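Local coordinates for berberine bridge enzyme-like 28 (Arabidopsis thaliana, PDB 5D79), which is a secreted, FAD-dependent oxidoreductase of the berberine bridge enzyme-like family that takes part in adaptation to salt stress, at residues 339-343 against 344-348; 314-317 against 318-322. One frame throughout, in Å; residues are numbered along the deposited sequence.

Interaction 1: 339-343 against 344-348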
ATOM      1  N   SER A 339     -11.799   7.577  14.103  1.00 20.07           N
ATOM      2  CA  SER A 339     -12.213   6.518  13.182  1.00 19.54           C
ATOM      3  C   SER A 339     -10.992   5.785  12.608  1.00 20.04           C
ATOM      4  O   SER A 339     -11.084   4.620  12.223  1.00 20.98           O
ATOM      5  CB  SER A 339     -13.073   7.082  12.052  1.00 14.47           C
ATOM      6  OG  SER A 339     -12.273   7.679  11.051  1.00 15.84           O
ATOM      7  N   VAL A 340      -9.857   6.477  12.561  1.00 17.82           N
ATOM      8  CA  VAL A 340      -8.585   5.862  12.189  1.00 17.10           C
ATOM      9  C   VAL A 340      -8.187   4.768  13.198  1.00 16.06           C
ATOM     10  O   VAL A 340      -7.813   3.661  12.819  1.00 16.96           O
ATOM     11  CB  VAL A 340      -7.450   6.931  12.088  1.00 14.85           C
ATOM     12  CG1 VAL A 340      -6.094   6.274  11.920  1.00 11.84           C
ATOM     13  CG2 VAL A 340      -7.719   7.913  10.948  1.00 16.60           C
ATOM     14  N   LEU A 341      -8.265   5.077  14.484  1.00 15.63           N
ATOM     15  CA  LEU A 341      -7.992   4.075  15.506  1.00 18.25           C
ATOM     16  C   LEU A 341      -8.999   2.946  15.385  1.00 18.96           C
ATOM     17  O   LEU A 341      -8.686   1.780  15.597  1.00 15.64           O
ATOM     18  CB  LEU A 341      -8.053   4.676  16.917  1.00 17.95           C
ATOM     19  CG  LEU A 341      -6.825   5.368  17.507  1.00 23.19           C
ATOM     20  CD1 LEU A 341      -6.529   6.632  16.756  1.00 27.02           C
ATOM     21  CD2 LEU A 341      -7.072   5.689  18.957  1.00 26.50           C
ATOM     22  N   TRP A 342     -10.224   3.314  15.050  1.00 17.82           N
ATOM     23  CA  TRP A 342     -11.301   2.354  14.958  1.00 15.24           C
ATOM     24  C   TRP A 342     -10.963   1.323  13.898  1.00 16.22           C
ATOM     25  O   TRP A 342     -10.932   0.128  14.164  1.00 16.78           O
ATOM     26  CB  TRP A 342     -12.606   3.074  14.633  1.00 15.55           C
ATOM     27  CG  TRP A 342     -13.856   2.286  14.864  1.00 17.19           C
ATOM     28  CD1 TRP A 342     -14.544   2.139  16.048  1.00 17.76           C
ATOM     29  CD2 TRP A 342     -14.595   1.566  13.881  1.00 13.73           C
ATOM     30  NE1 TRP A 342     -15.657   1.360  15.850  1.00 15.83           N
ATOM     31  CE2 TRP A 342     -15.713   0.998  14.530  1.00 15.74           C
ATOM     32  CE3 TRP A 342     -14.420   1.339  12.513  1.00 15.91           C
ATOM     33  CZ2 TRP A 342     -16.648   0.217  13.852  1.00 19.31           C
ATOM     34  CZ3 TRP A 342     -15.350   0.561  11.841  1.00 14.63           C
ATOM     35  CH2 TRP A 342     -16.451   0.013  12.510  1.00 14.25           C
ATOM     36  N   PHE A 343     -10.680   1.797  12.694  1.00 15.53           N
ATOM     37  CA  PHE A 343     -10.398   0.891  11.594  1.00 17.37           C
ATOM     38  C   PHE A 343      -9.079   0.164  11.814  1.00 20.45           C
ATOM     39  O   PHE A 343      -8.891  -0.930  11.298  1.00 28.01           O
ATOM     40  CB  PHE A 343     -10.388   1.641  10.263  1.00 13.69           C
ATOM     41  CG  PHE A 343     -11.742   1.765   9.638  1.00 11.98           C
ATOM     42  CD1 PHE A 343     -12.301   0.700   8.964  1.00 11.45           C
ATOM     43  CD2 PHE A 343     -12.456   2.949   9.728  1.00 14.56           C
ATOM     44  CE1 PHE A 343     -13.539   0.809   8.390  1.00 14.09           C
ATOM     45  CE2 PHE A 343     -13.693   3.066   9.160  1.00 11.34           C
ATOM     46  CZ  PHE A 343     -14.238   1.992   8.488  1.00 15.07           C
ATOM     47  N   ALA A 344      -8.178   0.755  12.589  1.00 16.14           N
ATOM     48  CA  ALA A 344      -6.909   0.099  12.880  1.00 17.43           C
ATOM     49  C   ALA A 344      -7.019  -0.901  14.047  1.00 22.24           C
ATOM     50  O   ALA A 344      -6.008  -1.379  14.548  1.00 23.61           O
ATOM     51  CB  ALA A 344      -5.851   1.128  13.172  1.00 14.30           C
ATOM     52  N   ASP A 345      -8.245  -1.191  14.483  1.00 24.76           N
ATOM     53  CA  ASP A 345      -8.543  -2.242  15.471  1.00 24.31           C
ATOM     54  C   ASP A 345      -8.043  -2.002  16.888  1.00 24.11           C
ATOM     55  O   ASP A 345      -7.795  -2.956  17.630  1.00 26.19           O
ATOM     56  CB  ASP A 345      -7.999  -3.588  15.001  1.00 29.98           C
ATOM     57  CG  ASP A 345      -8.926  -4.277  14.039  1.00 38.79           C
ATOM     58  OD1 ASP A 345     -10.104  -4.484  14.398  1.00 42.29           O
ATOM     59  OD2 ASP A 345      -8.481  -4.602  12.917  1.00 44.81           O
ATOM     60  N   PHE A 346      -7.918  -0.742  17.282  1.00 23.80           N
ATOM     61  CA  PHE A 346      -7.595  -0.427  18.669  1.00 26.24           C
ATOM     62  C   PHE A 346      -8.860  -0.443  19.539  1.00 28.95           C
ATOM     63  O   PHE A 346      -9.975  -0.308  19.024  1.00 26.93           O
ATOM     64  CB  PHE A 346      -6.894   0.926  18.749  1.00 25.16           C
ATOM     65  CG  PHE A 346      -5.532   0.926  18.140  1.00 24.54           C
ATOM     66  CD1 PHE A 346      -4.457   0.403  18.827  1.00 25.03           C
ATOM     67  CD2 PHE A 346      -5.327   1.436  16.874  1.00 25.86           C
ATOM     68  CE1 PHE A 346      -3.201   0.391  18.265  1.00 26.45           C
ATOM     69  CE2 PHE A 346      -4.068   1.428  16.304  1.00 27.53           C
ATOM     70  CZ  PHE A 346      -3.005   0.907  17.004  1.00 28.08           C
ATOM     71  N   PRO A 347      -8.691  -0.636  20.857  1.00 28.09           N
ATOM     72  CA  PRO A 347      -9.818  -0.511  21.792  1.00 26.74           C
ATOM     73  C   PRO A 347     -10.522   0.848  21.662  1.00 29.23           C
ATOM     74  O   PRO A 347      -9.887   1.831  21.280  1.00 29.60           O
ATOM     75  CB  PRO A 347      -9.153  -0.659  23.158  1.00 27.46           C
ATOM     76  CG  PRO A 347      -7.918  -1.473  22.889  1.00 27.53           C
ATOM     77  CD  PRO A 347      -7.452  -1.074  21.523  1.00 24.84           C
ATOM     78  N   LYS A 348     -11.816   0.910  21.959  1.00 31.92           N
ATOM     79  CA  LYS A 348     -12.533   2.169  21.767  1.00 36.68           C
ATOM     80  C   LYS A 348     -12.204   3.124  22.902  1.00 33.85           C
ATOM     81  O   LYS A 348     -12.177   2.736  24.070  1.00 32.30           O
ATOM     82  CB  LYS A 348     -14.050   1.952  21.655  1.00 41.91           C
ATOM     83  CG  LYS A 348     -14.791   1.670  22.944  1.00 42.45           C
ATOM     84  CD  LYS A 348     -16.294   1.577  22.691  1.00 43.85           C
ATOM     85  CE  LYS A 348     -16.920   2.942  22.430  1.00 42.70           C
ATOM     86  NZ  LYS A 348     -18.416   2.905  22.532  1.00 41.89           N
TER
HETATM   87  O   HOH W   1      -6.775  -3.314  10.578  1.00 31.99           O

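Interaction 2: 314-317 against 318-322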
ATOM      1  N   LEU A 314     -28.310   6.622   8.602  1.00 25.22           N
ATOM      2  CA  LEU A 314     -29.379   5.644   8.797  1.00 28.63           C
ATOM      3  C   LEU A 314     -30.469   5.764   7.741  1.00 29.58           C
ATOM      4  O   LEU A 314     -30.975   4.757   7.246  1.00 29.19           O
ATOM      5  CB  LEU A 314     -29.990   5.794  10.202  1.00 26.49           C
ATOM      6  CG  LEU A 314     -29.052   5.421  11.356  1.00 20.31           C
ATOM      7  CD1 LEU A 314     -29.688   5.703  12.711  1.00 18.20           C
ATOM      8  CD2 LEU A 314     -28.626   3.966  11.229  1.00 21.03           C
ATOM      9  N   ALA A 315     -30.831   7.000   7.413  1.00 30.47           N
ATOM     10  CA  ALA A 315     -31.847   7.270   6.412  1.00 26.99           C
ATOM     11  C   ALA A 315     -31.326   6.890   5.041  1.00 25.24           C
ATOM     12  O   ALA A 315     -32.077   6.418   4.185  1.00 26.53           O
ATOM     13  CB  ALA A 315     -32.243   8.728   6.442  1.00 29.05           C
ATOM     14  N   LEU A 316     -30.029   7.097   4.838  1.00 23.78           N
ATOM     15  CA  LEU A 316     -29.403   6.759   3.570  1.00 24.18           C
ATOM     16  C   LEU A 316     -29.326   5.241   3.406  1.00 26.08           C
ATOM     17  O   LEU A 316     -29.479   4.718   2.301  1.00 31.14           O
ATOM     18  CB  LEU A 316     -28.014   7.390   3.473  1.00 22.51           C
ATOM     19  CG  LEU A 316     -27.234   7.203   2.169  1.00 29.84           C
ATOM     20  CD1 LEU A 316     -27.977   7.771   0.980  1.00 30.58           C
ATOM     21  CD2 LEU A 316     -25.864   7.843   2.282  1.00 33.23           C
ATOM     22  N   MET A 317     -29.128   4.525   4.504  1.00 23.88           N
ATOM     23  CA  MET A 317     -28.898   3.089   4.409  1.00 25.96           C
ATOM     24  C   MET A 317     -30.180   2.267   4.312  1.00 27.32           C
ATOM     25  O   MET A 317     -30.147   1.131   3.848  1.00 25.41           O
ATOM     26  CB  MET A 317     -28.064   2.605   5.596  1.00 26.34           C
ATOM     27  CG  MET A 317     -26.562   2.850   5.446  1.00 26.86           C
ATOM     28  SD  MET A 317     -25.656   1.492   4.675  1.00 26.41           S
ATOM     29  CE  MET A 317     -26.014   0.178   5.826  1.00 29.33           C
ATOM     30  N   GLU A 318     -31.303   2.818   4.759  1.00 31.57           N
ATOM     31  CA  GLU A 318     -32.586   2.118   4.618  1.00 38.03           C
ATOM     32  C   GLU A 318     -33.088   2.291   3.187  1.00 37.35           C
ATOM     33  O   GLU A 318     -33.836   1.462   2.654  1.00 35.31           O
ATOM     34  CB  GLU A 318     -33.615   2.641   5.630  1.00 47.70           C
ATOM     35  CG  GLU A 318     -33.294   2.312   7.088  1.00 55.23           C
ATOM     36  CD  GLU A 318     -33.557   3.481   8.025  1.00 63.48           C
ATOM     37  OE1 GLU A 318     -33.998   4.545   7.531  1.00 66.02           O
ATOM     38  OE2 GLU A 318     -33.317   3.340   9.250  1.00 64.64           O
ATOM     39  N   GLU A 319     -32.641   3.387   2.579  1.00 39.53           N
ATOM     40  CA  GLU A 319     -32.945   3.748   1.200  1.00 38.91           C
ATOM     41  C   GLU A 319     -32.162   2.913   0.180  1.00 32.72           C
ATOM     42  O   GLU A 319     -32.741   2.373  -0.765  1.00 35.20           O
ATOM     43  CB  GLU A 319     -32.654   5.239   0.997  1.00 46.66           C
ATOM     44  CG  GLU A 319     -32.528   5.688  -0.447  1.00 57.78           C
ATOM     45  CD  GLU A 319     -33.867   5.956  -1.097  1.00 69.06           C
ATOM     46  OE1 GLU A 319     -34.908   5.732  -0.435  1.00 71.67           O
ATOM     47  OE2 GLU A 319     -33.870   6.395  -2.272  1.00 73.50           O
ATOM     48  N   LYS A 320     -30.852   2.798   0.378  1.00 26.58           N
ATOM     49  CA  LYS A 320     -29.984   2.168  -0.612  1.00 29.46           C
ATOM     50  C   LYS A 320     -29.566   0.723  -0.265  1.00 32.32           C
ATOM     51  O   LYS A 320     -29.225  -0.061  -1.159  1.00 37.66           O
ATOM     52  CB  LYS A 320     -28.727   3.027  -0.823  1.00 29.97           C
ATOM     53  CG  LYS A 320     -28.972   4.441  -1.359  1.00 34.74           C
ATOM     54  CD  LYS A 320     -29.590   4.433  -2.752  1.00 38.35           C
ATOM     55  CE  LYS A 320     -29.083   5.603  -3.600  1.00 42.75           C
ATOM     56  NZ  LYS A 320     -27.643   5.486  -4.012  1.00 40.54           N
ATOM     57  N   PHE A 321     -29.596   0.370   1.017  1.00 28.31           N
ATOM     58  CA  PHE A 321     -29.066  -0.915   1.476  1.00 25.73           C
ATOM     59  C   PHE A 321     -29.850  -1.437   2.686  1.00 29.58           C
ATOM     60  O   PHE A 321     -29.267  -1.698   3.734  1.00 30.59           O
ATOM     61  CB  PHE A 321     -27.576  -0.751   1.834  1.00 26.25           C
ATOM     62  CG  PHE A 321     -26.772  -2.034   1.822  1.00 24.67           C
ATOM     63  CD1 PHE A 321     -27.364  -3.260   1.565  1.00 27.08           C
ATOM     64  CD2 PHE A 321     -25.413  -1.997   2.085  1.00 27.54           C
ATOM     65  CE1 PHE A 321     -26.617  -4.421   1.557  1.00 28.30           C
ATOM     66  CE2 PHE A 321     -24.655  -3.155   2.083  1.00 30.64           C
ATOM     67  CZ  PHE A 321     -25.261  -4.368   1.815  1.00 31.97           C
ATOM     68  N   PRO A 322     -31.182  -1.572   2.559  1.00 32.86           N
ATOM     69  CA  PRO A 322     -31.930  -1.961   3.755  1.00 29.80           C
ATOM     70  C   PRO A 322     -31.718  -3.419   4.125  1.00 26.11           C
ATOM     71  O   PRO A 322     -32.109  -3.829   5.210  1.00 30.30           O
ATOM     72  CB  PRO A 322     -33.386  -1.698   3.356  1.00 28.44           C
ATOM     73  CG  PRO A 322     -33.412  -1.871   1.908  1.00 29.07           C
ATOM     74  CD  PRO A 322     -32.074  -1.387   1.398  1.00 32.39           C
TER

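Interaction 1: 339-343 against 344-348
Phe346 folds back on Leu341 so that the edge of its ring, rather than a face, meets the earlier residue of the helix. Ring atom CD2 of Phe346 lies 3.6 Å from the carbonyl O of Leu341, which sits near the plane of the ring, and 4.2 Å from Leu341 CB. The first torsion of Phe346 explains the approach: with chi1 at -68° the ring swings to the side of its own backbone N, and that same N donates to Leu341 O at 3.1 Å, in a fairly straight bond (N-H...O 165°). One carbonyl thus receives both the amide and the ring edge. This is the six-to-one bond of a Schellman motif, the classic way of ending a helix, and the Leu341-Phe346 pair supplies its usual apolar contact. Asp345 is the C-prime residue, with a positive phi of 68°; its N reaches Trp342 O at 3.0 Å from well above the carbonyl plane. One residue earlier, Ala344 N bonds to Val340 O, and the methyl CB of Ala344 rests 3.2 Å from that oxygen. A water donates to both Phe343 O and Asp345 OD2, tying the last helical carbonyl to the exposed carboxylate. On another flank of the helix Trp342 and Phe343 meet T-shaped, the indole edge over a face of the Phe343 ring: Trp342 CE3 stands 3.7 Å above its centre. Both rings lean on Thr303 of strand 298-306, Trp342 also takes a cation-pi contact from Lys257, and the Phe343 side chain lies about 9 Å from the bound FAD, too far to touch it.

Interaction 2: 314-317 against 318-322
Glu318 doubles back over the turn of helix that precedes it and lays its carboxylate against the carbonyl of Leu314. Its CB starts 3.7 Å from Leu314 O, while the Glu318 backbone N donates to that same oxygen at 3.2 Å, the ordinary bond between residues four apart in an alpha helix. With chi1 at -68°, CG turns to the side of the backbone N and closes to 3.4 Å from Leu314 O. A bend at chi2 (138°, well short of fully extended) then turns the carboxylate broadside, and CD arrives 3.0 Å from Leu314 O with the oxygen almost directly above the plane of the group. At the tip, OE1 extends over the neighbouring residue, 3.6 Å from Ala315 CA, and OE2 turns toward the Leu314 side chain. This is the exposed side of the final turns of helix 310-320. The inward side is apolar: the side chains of Met317 and Phe321 run alongside each other, pointing the same way, with Met317 SD 4.1 Å from Phe321 CB. Met317 also packs on Leu284, and Phe321 on Ile286 and Trp273, joining the helix end to strand 284-292 and helix 263-276. Leu316 CD1 touches the CG of Lys320 on a further flank. Back at Glu318, OE1 lies 3.0 Å from Leu314 O, yet both are acceptors and no hydrogen bond links them; the carbonyl oxygen lies over the carboxylate carbon instead. Bringing that partial negative charge so near an anionic group probably carries some electrostatic cost and might slightly discourage ionisation of the acid.

How the interactions relate
Both interactions are local side-chain contacts in the last turns of successive helices, one closed by a Schellman motif. Interaction 2 comes first along the chain, at the close of helix 310-320; the short strand 331-334 follows, and then helix 336-343, which terminates in interaction 1. Their centres lie 24 Å apart and their nearest atoms about 12 Å, without touching. Both pack on the same seven-stranded antiparallel sheet, interaction 2 through strand 284-292 and interaction 1 through strands 298-306 and 253-260. Interaction 2 is peripheral, about 31 Å from the centre of the chain and away from the flavin, whereas interaction 1 is nearer, the Phe343 side chain lying about 9 Å from the FAD without contact.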